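Local coordinates for protein glycoside hydrolase family 31 (Trueperella pyogenes, PDB 5I0F) that degrades the cyclic glucan cycloalternan as a family 31 glycoside hydrolase, probably by a mechanism that passes through a covalent glycosyl-enzyme intermediate, at residues His161-Ala166 / Pro262-Asn267; Phe165-Glu170 / Arg224-His229; Gly372-Leu377 / Leu459-Phe464. All blocks are in the same frame, centred on the assembly; numbering follows the deposited sequence.

Along the chain from the N terminus, both interaction 1 and interaction 2 start on strand 160-168, sharing F165 and A166. Interaction 2 closes the shorter loop when strand 225-230 returns over residues 165-170. Interaction 1 closes the longer one at strand 263-271, so the two loops are nested around a common beginning. Their later partners are neighbours in one sheet, and together they hold the two layers of a beta-sandwich face to face. Interaction 3, its centre about 48 Å from those of the other two, opens after these have closed; it closes a loop of about 80 residues, between 372-377 and 459-464, and joins a helix of the catalytic barrel to the turn before a later strand.

Interaction 1: residues His161-Ala166 / Pro262-Asn267; sequences HRVKFA and PVVRVN
F165 and V163 project from strand 160-168 to meet V266 and V264 of strand 263-271, in a contact made of aliphatic and aromatic carbon without a single hydrogen bond across it. The F165 side chain spans the gap. Its CB lies 7.5 Å from V266 CG2, too far to touch. From there CG sits between the backbone N and the carbonyl carbon (chi1 64°), and the ring is carried toward the opposite strand with its far end leading. CZ makes the closest approach, 3.8 Å from V266 CG2; the neighbouring ring carbon CE2 is 4.3 Å from V266 CG2. The methyl approaches the end of the ring obliquely. F165 also touches I139 and I250, one from a strand of each sheet. Two residues earlier, V163 CG1 reaches V264 CG2 at 3.8 Å. In both pairs the side chains point in opposite senses and slip alongside one another, and V264 and V266 each use the methyl that lies anti to the carbonyl carbon. R265 and N267 lie on the other side of the strand. There R265 grips N267 side-on, NE and NH2 both donating to OD1. The NH2-OD1 bond, 2.9 Å long, lies in the carbonyl plane on a lone pair, whereas NE comes from above that plane. R265 NH1 is bound by D140 in a salt bridge, and N267 ND2 is taken up by E231 and H229, so the amide is held from both ends. Apolar residues turned inward from two separate hydrogen-bonded sheets, with charged and amide groups on the reverse, are characteristic of a beta-sandwich, here the one that precedes the catalytic barrel in the chain.

Interaction 2: residues Phe165-Glu170 / Arg224-His229; sequences FALRIE and RAWGFH
L167, W226 and F228 form part of the hydrophobic filling of a beta-sandwich, packed between strand 160-168 of one sheet and strand 225-230 of the other. The strand axes run nearly antiparallel, at 168°, and pass 10.5 Å apart, a separation bridged by side chains and by no hydrogen bond. W226 lies at the partly exposed end of the contact. Its six-membered ring comes up to strand 160-168, and CZ2 stands 3.4 Å from R168 O, a carbonyl that accepts a hydrogen bond from R145 NH1. The indole NE1 hydrogen-bonds to E173, which fixes the rotation of the ring. Beyond W226, R168 turns its guanidinium to E170: NH2 meets OE2 at 2.8 Å, close to the guanidinium plane and on the anti lone pair of the carboxylate oxygen. In the buried part, L167 drives one methyl between the two aromatic side chains. CD1 touches the indole at its edge, near the ring plane, 4.0 Å from W226 CZ3. The same methyl lies over one face of F228 in a CH-pi contact, with L167 CD1 4.0 Å from the centroid of the F228 ring, 19° off the ring normal.

Interaction 3: residues Gly372-Leu377 / Leu459-Phe464; sequences GMIREL and LDIDGF
I374 makes a buried apolar contact between a helix on the outside of the catalytic barrel and the turn L459-I461 that leads into one of its strands. Within 372-377, I374 alone touches the turn. CD1, at the tip of the longer branch, lies 3.7 Å from I461 CG2 and 4.0 Å from L459 CB, so it rests against both; the side chains of I374 and I461 cross at a slant. The other branch, CG2, is anti to the backbone N and faces the main chain of the turn, 3.6 Å from D460 O. Both branches also press on L459 O, with I374 CD1 3.4 Å from it. The chain turns here at D460, the first residue after a helix to leave helical phi/psi, with phi 75°. In this family 31 TIM barrel, helix 370-379 precedes strand 383-388, and the turn precedes the adjacent parallel strand 463-466. Nearby, D462 OD2 hydrogen-bonds H378 NE2 on the same helix and the backbone N of V384. D460 sends its carboxylate to K509 in a salt bridge. On the helix, R375 reaches E376 with two nitrogens, NE lying 3.0 Å from OE2.

Interaction 1: residues His161-Ala166 / Pro262-Asn267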
# COMPACT_ATOMS: atom_id res chain seq x y z
N HIS A 161 6.57 -24.91 9.77
CA HIS A 161 6.88 -23.59 9.21
C HIS A 161 5.78 -22.98 8.36
O HIS A 161 5.61 -21.75 8.38
CB HIS A 161 8.17 -23.66 8.40
CG HIS A 161 9.29 -24.31 9.13
ND1 HIS A 161 9.99 -23.68 10.14
CD2 HIS A 161 9.80 -25.56 9.06
CE1 HIS A 161 10.90 -24.50 10.63
NE2 HIS A 161 10.80 -25.66 10.00
N ARG A 162 5.09 -23.82 7.60
CA ARG A 162 4.01 -23.38 6.69
C ARG A 162 2.93 -24.46 6.61
O ARG A 162 3.16 -25.62 6.97
CB ARG A 162 4.54 -23.10 5.28
CG ARG A 162 5.51 -21.92 5.20
CD ARG A 162 5.47 -21.22 3.85
NE ARG A 162 5.93 -22.09 2.78
CZ ARG A 162 7.21 -22.31 2.47
NH1 ARG A 162 8.20 -21.76 3.16
NH2 ARG A 162 7.50 -23.13 1.47
N VAL A 163 1.76 -24.09 6.10
CA VAL A 163 0.73 -25.07 5.82
C VAL A 163 0.11 -24.72 4.49
O VAL A 163 0.01 -23.54 4.15
CB VAL A 163 -0.33 -25.13 6.94
CG1 VAL A 163 -1.04 -23.79 7.13
CG2 VAL A 163 -1.35 -26.24 6.68
N LYS A 164 -0.29 -25.72 3.73
CA LYS A 164 -1.16 -25.45 2.60
C LYS A 164 -2.40 -26.32 2.61
O LYS A 164 -2.40 -27.44 3.14
CB LYS A 164 -0.42 -25.50 1.26
CG LYS A 164 0.18 -26.82 0.90
CD LYS A 164 1.30 -26.63 -0.13
CE LYS A 164 1.89 -28.00 -0.47
NZ LYS A 164 2.90 -27.93 -1.55
N PHE A 165 -3.46 -25.77 2.05
CA PHE A 165 -4.75 -26.46 2.00
C PHE A 165 -5.57 -25.87 0.86
O PHE A 165 -5.14 -24.89 0.23
CB PHE A 165 -5.47 -26.37 3.36
CG PHE A 165 -5.83 -24.98 3.78
CD1 PHE A 165 -4.93 -24.20 4.50
CD2 PHE A 165 -7.06 -24.44 3.43
CE1 PHE A 165 -5.27 -22.91 4.89
CE2 PHE A 165 -7.41 -23.15 3.81
CZ PHE A 165 -6.51 -22.38 4.54
N ALA A 166 -6.72 -26.47 0.57
CA ALA A 166 -7.52 -26.09 -0.59
C ALA A 166 -8.97 -25.88 -0.27
O ALA A 166 -9.53 -26.49 0.66
CB ALA A 166 -7.38 -27.13 -1.69
N PRO A 262 0.24 -25.86 15.73
CA PRO A 262 -0.29 -24.82 14.87
C PRO A 262 -1.78 -25.03 14.62
O PRO A 262 -2.21 -26.13 14.29
CB PRO A 262 0.53 -24.98 13.58
CG PRO A 262 0.92 -26.41 13.57
CD PRO A 262 1.06 -26.84 15.00
N VAL A 263 -2.55 -23.96 14.80
CA VAL A 263 -3.96 -23.93 14.47
C VAL A 263 -4.15 -22.71 13.58
O VAL A 263 -3.76 -21.62 13.97
CB VAL A 263 -4.84 -23.83 15.74
CG1 VAL A 263 -6.31 -23.71 15.37
CG2 VAL A 263 -4.62 -25.05 16.64
N VAL A 264 -4.72 -22.91 12.40
CA VAL A 264 -5.05 -21.82 11.49
C VAL A 264 -6.56 -21.59 11.46
O VAL A 264 -7.30 -22.48 11.08
CB VAL A 264 -4.57 -22.13 10.06
CG1 VAL A 264 -4.91 -20.98 9.11
CG2 VAL A 264 -3.08 -22.42 10.05
N ARG A 265 -7.00 -20.41 11.84
CA ARG A 265 -8.42 -20.07 11.79
C ARG A 265 -8.74 -19.46 10.44
O ARG A 265 -8.03 -18.54 9.99
CB ARG A 265 -8.78 -19.11 12.93
CG ARG A 265 -10.15 -18.44 12.84
CD ARG A 265 -11.30 -19.41 12.94
NE ARG A 265 -12.57 -18.74 12.66
CZ ARG A 265 -13.77 -19.34 12.63
NH1 ARG A 265 -13.89 -20.65 12.88
NH2 ARG A 265 -14.85 -18.62 12.35
N VAL A 266 -9.78 -19.97 9.79
CA VAL A 266 -10.31 -19.40 8.56
C VAL A 266 -11.78 -19.06 8.78
O VAL A 266 -12.61 -19.97 8.93
CB VAL A 266 -10.18 -20.38 7.38
CG1 VAL A 266 -10.70 -19.74 6.09
CG2 VAL A 266 -8.72 -20.81 7.22
N ASN A 267 -12.10 -17.77 8.81
CA ASN A 267 -13.49 -17.36 8.89
C ASN A 267 -14.14 -17.54 7.53
O ASN A 267 -13.48 -17.40 6.48
CB ASN A 267 -13.62 -15.90 9.33
CG ASN A 267 -12.98 -15.64 10.68
OD1 ASN A 267 -13.34 -16.25 11.69
ND2 ASN A 267 -12.03 -14.72 10.71

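Interaction 2: residues Phe165-Glu170 / Arg224-His229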
# COMPACT_ATOMS: atom_id res chain seq x y z
N PHE A 165 -3.46 -25.77 2.05
CA PHE A 165 -4.75 -26.46 2.00
C PHE A 165 -5.57 -25.87 0.86
O PHE A 165 -5.14 -24.89 0.23
CB PHE A 165 -5.47 -26.37 3.36
CG PHE A 165 -5.83 -24.98 3.78
CD1 PHE A 165 -4.93 -24.20 4.50
CD2 PHE A 165 -7.06 -24.44 3.43
CE1 PHE A 165 -5.27 -22.91 4.89
CE2 PHE A 165 -7.41 -23.15 3.81
CZ PHE A 165 -6.51 -22.38 4.54
N ALA A 166 -6.72 -26.47 0.57
CA ALA A 166 -7.52 -26.09 -0.59
C ALA A 166 -8.97 -25.88 -0.27
O ALA A 166 -9.53 -26.49 0.66
CB ALA A 166 -7.38 -27.13 -1.69
N LEU A 167 -9.58 -25.00 -1.06
CA LEU A 167 -11.02 -24.79 -1.07
C LEU A 167 -11.57 -25.05 -2.47
O LEU A 167 -10.93 -24.71 -3.49
CB LEU A 167 -11.35 -23.35 -0.69
CG LEU A 167 -10.72 -22.78 0.57
CD1 LEU A 167 -11.19 -21.34 0.71
CD2 LEU A 167 -11.12 -23.59 1.79
N ARG A 168 -12.77 -25.63 -2.52
CA ARG A 168 -13.43 -25.91 -3.79
C ARG A 168 -14.07 -24.64 -4.39
O ARG A 168 -14.73 -23.88 -3.68
CB ARG A 168 -14.50 -26.98 -3.56
CG ARG A 168 -15.11 -27.53 -4.85
CD ARG A 168 -15.90 -28.81 -4.60
NE ARG A 168 -17.03 -28.53 -3.72
CZ ARG A 168 -18.18 -27.96 -4.09
NH1 ARG A 168 -19.12 -27.76 -3.17
NH2 ARG A 168 -18.42 -27.60 -5.36
N ILE A 169 -13.91 -24.45 -5.70
CA ILE A 169 -14.58 -23.38 -6.45
C ILE A 169 -15.33 -24.02 -7.60
O ILE A 169 -14.85 -25.00 -8.17
CB ILE A 169 -13.59 -22.28 -6.93
CG1 ILE A 169 -14.28 -21.15 -7.68
CG2 ILE A 169 -12.47 -22.84 -7.81
CD1 ILE A 169 -13.41 -19.90 -7.83
N GLU A 170 -16.50 -23.49 -7.92
CA GLU A 170 -17.38 -24.01 -8.98
C GLU A 170 -17.22 -23.23 -10.28
O GLU A 170 -16.68 -22.12 -10.30
CB GLU A 170 -18.84 -24.03 -8.50
CG GLU A 170 -19.00 -24.94 -7.28
CD GLU A 170 -20.44 -25.16 -6.83
OE1 GLU A 170 -21.34 -24.45 -7.30
OE2 GLU A 170 -20.66 -26.06 -5.99
N ARG A 224 -25.39 -15.77 -5.71
CA ARG A 224 -25.04 -16.20 -4.37
C ARG A 224 -23.54 -16.08 -4.20
O ARG A 224 -22.79 -16.16 -5.18
CB ARG A 224 -25.52 -17.61 -4.09
CG ARG A 224 -27.03 -17.81 -4.29
CD ARG A 224 -27.91 -16.71 -3.67
NE ARG A 224 -27.93 -16.73 -2.20
CZ ARG A 224 -28.52 -15.81 -1.42
NH1 ARG A 224 -29.15 -14.75 -1.93
NH2 ARG A 224 -28.49 -15.96 -0.10
N ALA A 225 -23.12 -15.85 -2.95
CA ALA A 225 -21.74 -15.63 -2.63
C ALA A 225 -21.34 -16.38 -1.39
O ALA A 225 -22.17 -16.67 -0.50
CB ALA A 225 -21.48 -14.14 -2.42
N TRP A 226 -20.06 -16.68 -1.33
CA TRP A 226 -19.43 -17.08 -0.08
C TRP A 226 -18.07 -16.39 0.02
O TRP A 226 -17.64 -15.73 -0.92
CB TRP A 226 -19.31 -18.60 0.03
CG TRP A 226 -18.49 -19.25 -1.03
CD1 TRP A 226 -18.88 -19.56 -2.30
CD2 TRP A 226 -17.14 -19.71 -0.90
NE1 TRP A 226 -17.86 -20.17 -2.97
CE2 TRP A 226 -16.78 -20.27 -2.14
CE3 TRP A 226 -16.19 -19.68 0.13
CZ2 TRP A 226 -15.50 -20.80 -2.37
CZ3 TRP A 226 -14.93 -20.23 -0.10
CH2 TRP A 226 -14.60 -20.78 -1.34
N GLY A 227 -17.40 -16.51 1.14
CA GLY A 227 -16.10 -15.85 1.26
C GLY A 227 -15.28 -16.48 2.35
O GLY A 227 -15.79 -17.29 3.14
N PHE A 228 -14.01 -16.11 2.38
CA PHE A 228 -13.09 -16.65 3.36
C PHE A 228 -12.07 -15.61 3.77
O PHE A 228 -11.73 -14.72 2.99
CB PHE A 228 -12.39 -17.88 2.82
CG PHE A 228 -11.56 -17.63 1.60
CD1 PHE A 228 -12.15 -17.66 0.32
CD2 PHE A 228 -10.19 -17.40 1.71
CE1 PHE A 228 -11.39 -17.42 -0.81
CE2 PHE A 228 -9.43 -17.16 0.57
CZ PHE A 228 -10.03 -17.16 -0.69
N HIS A 229 -11.57 -15.76 4.99
CA HIS A 229 -10.59 -14.87 5.56
C HIS A 229 -9.66 -15.70 6.39
O HIS A 229 -10.08 -16.29 7.38
CB HIS A 229 -11.27 -13.78 6.40
CG HIS A 229 -10.35 -13.03 7.32
ND1 HIS A 229 -10.71 -12.70 8.60
CD2 HIS A 229 -9.10 -12.54 7.14
CE1 HIS A 229 -9.72 -12.04 9.18
NE2 HIS A 229 -8.73 -11.92 8.30

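Interaction 3: residues Gly372-Leu377 / Leu459-Phe464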
# COMPACT_ATOMS: atom_id res chain seq x y z
N GLY A 372 -1.23 31.53 10.84
CA GLY A 372 -1.97 32.49 10.00
C GLY A 372 -2.45 31.93 8.66
O GLY A 372 -3.58 32.18 8.25
N MET A 373 -1.60 31.17 7.99
CA MET A 373 -2.03 30.39 6.82
C MET A 373 -3.25 29.50 7.11
O MET A 373 -4.27 29.58 6.43
CB MET A 373 -0.87 29.55 6.28
CG MET A 373 -1.27 28.63 5.15
SD MET A 373 0.11 27.62 4.66
CE MET A 373 0.33 26.50 6.04
N ILE A 374 -3.16 28.71 8.18
CA ILE A 374 -4.23 27.76 8.50
C ILE A 374 -5.53 28.50 8.86
O ILE A 374 -6.60 28.14 8.38
CB ILE A 374 -3.79 26.76 9.60
CG1 ILE A 374 -2.60 25.91 9.08
CG2 ILE A 374 -4.94 25.83 9.98
CD1 ILE A 374 -1.67 25.37 10.13
N ARG A 375 -5.43 29.55 9.68
CA ARG A 375 -6.60 30.33 10.03
C ARG A 375 -7.28 30.91 8.77
O ARG A 375 -8.50 30.83 8.62
CB ARG A 375 -6.20 31.46 11.00
CG ARG A 375 -7.33 32.39 11.43
CD ARG A 375 -6.82 33.65 12.16
NE ARG A 375 -6.09 34.52 11.23
CZ ARG A 375 -4.78 34.82 11.29
NH1 ARG A 375 -3.99 34.37 12.27
NH2 ARG A 375 -4.26 35.60 10.34
N GLU A 376 -6.49 31.49 7.89
CA GLU A 376 -7.03 32.10 6.69
C GLU A 376 -7.60 31.08 5.73
O GLU A 376 -8.64 31.33 5.12
CB GLU A 376 -5.99 33.00 6.00
CG GLU A 376 -5.58 34.23 6.82
CD GLU A 376 -6.74 35.12 7.28
OE1 GLU A 376 -7.63 35.42 6.45
OE2 GLU A 376 -6.74 35.54 8.47
N LEU A 377 -6.93 29.93 5.58
CA LEU A 377 -7.49 28.86 4.77
C LEU A 377 -8.81 28.35 5.37
O LEU A 377 -9.81 28.22 4.64
CB LEU A 377 -6.46 27.78 4.50
CG LEU A 377 -5.34 28.24 3.54
CD1 LEU A 377 -4.35 27.12 3.35
CD2 LEU A 377 -5.82 28.71 2.19
N LEU A 459 -1.57 24.80 16.16
CA LEU A 459 -1.68 25.30 14.78
C LEU A 459 -3.02 25.00 14.08
O LEU A 459 -3.35 25.66 13.09
CB LEU A 459 -0.51 24.79 13.95
CG LEU A 459 0.86 25.30 14.38
CD1 LEU A 459 1.93 24.80 13.40
CD2 LEU A 459 0.91 26.81 14.46
N ASP A 460 -3.77 24.02 14.59
CA ASP A 460 -5.14 23.72 14.17
C ASP A 460 -5.22 23.00 12.81
O ASP A 460 -6.19 23.16 12.10
CB ASP A 460 -6.02 24.98 14.21
CG ASP A 460 -7.52 24.67 14.29
OD1 ASP A 460 -7.91 23.64 14.90
OD2 ASP A 460 -8.31 25.47 13.74
N ILE A 461 -4.23 22.17 12.47
CA ILE A 461 -4.35 21.36 11.27
C ILE A 461 -5.47 20.31 11.42
O ILE A 461 -5.90 19.98 12.53
CB ILE A 461 -3.04 20.68 10.83
CG1 ILE A 461 -2.63 19.57 11.76
CG2 ILE A 461 -1.91 21.69 10.66
CD1 ILE A 461 -1.57 18.70 11.13
N ASP A 462 -5.92 19.80 10.28
CA ASP A 462 -7.13 18.99 10.21
C ASP A 462 -6.88 17.51 9.93
O ASP A 462 -7.82 16.71 9.90
CB ASP A 462 -8.02 19.56 9.12
CG ASP A 462 -8.34 21.01 9.36
OD1 ASP A 462 -9.10 21.24 10.29
OD2 ASP A 462 -7.83 21.90 8.62
N GLY A 463 -5.64 17.14 9.69
CA GLY A 463 -5.34 15.75 9.42
C GLY A 463 -3.93 15.54 8.93
O GLY A 463 -3.16 16.50 8.79
N PHE A 464 -3.63 14.27 8.65
CA PHE A 464 -2.30 13.87 8.23
C PHE A 464 -2.30 12.97 7.01
O PHE A 464 -3.14 12.07 6.90
CB PHE A 464 -1.59 13.14 9.39
CG PHE A 464 -1.34 14.00 10.60
CD1 PHE A 464 -0.22 14.81 10.67
CD2 PHE A 464 -2.21 13.95 11.70
CE1 PHE A 464 0.03 15.57 11.81
CE2 PHE A 464 -1.98 14.71 12.82
CZ PHE A 464 -0.86 15.52 12.89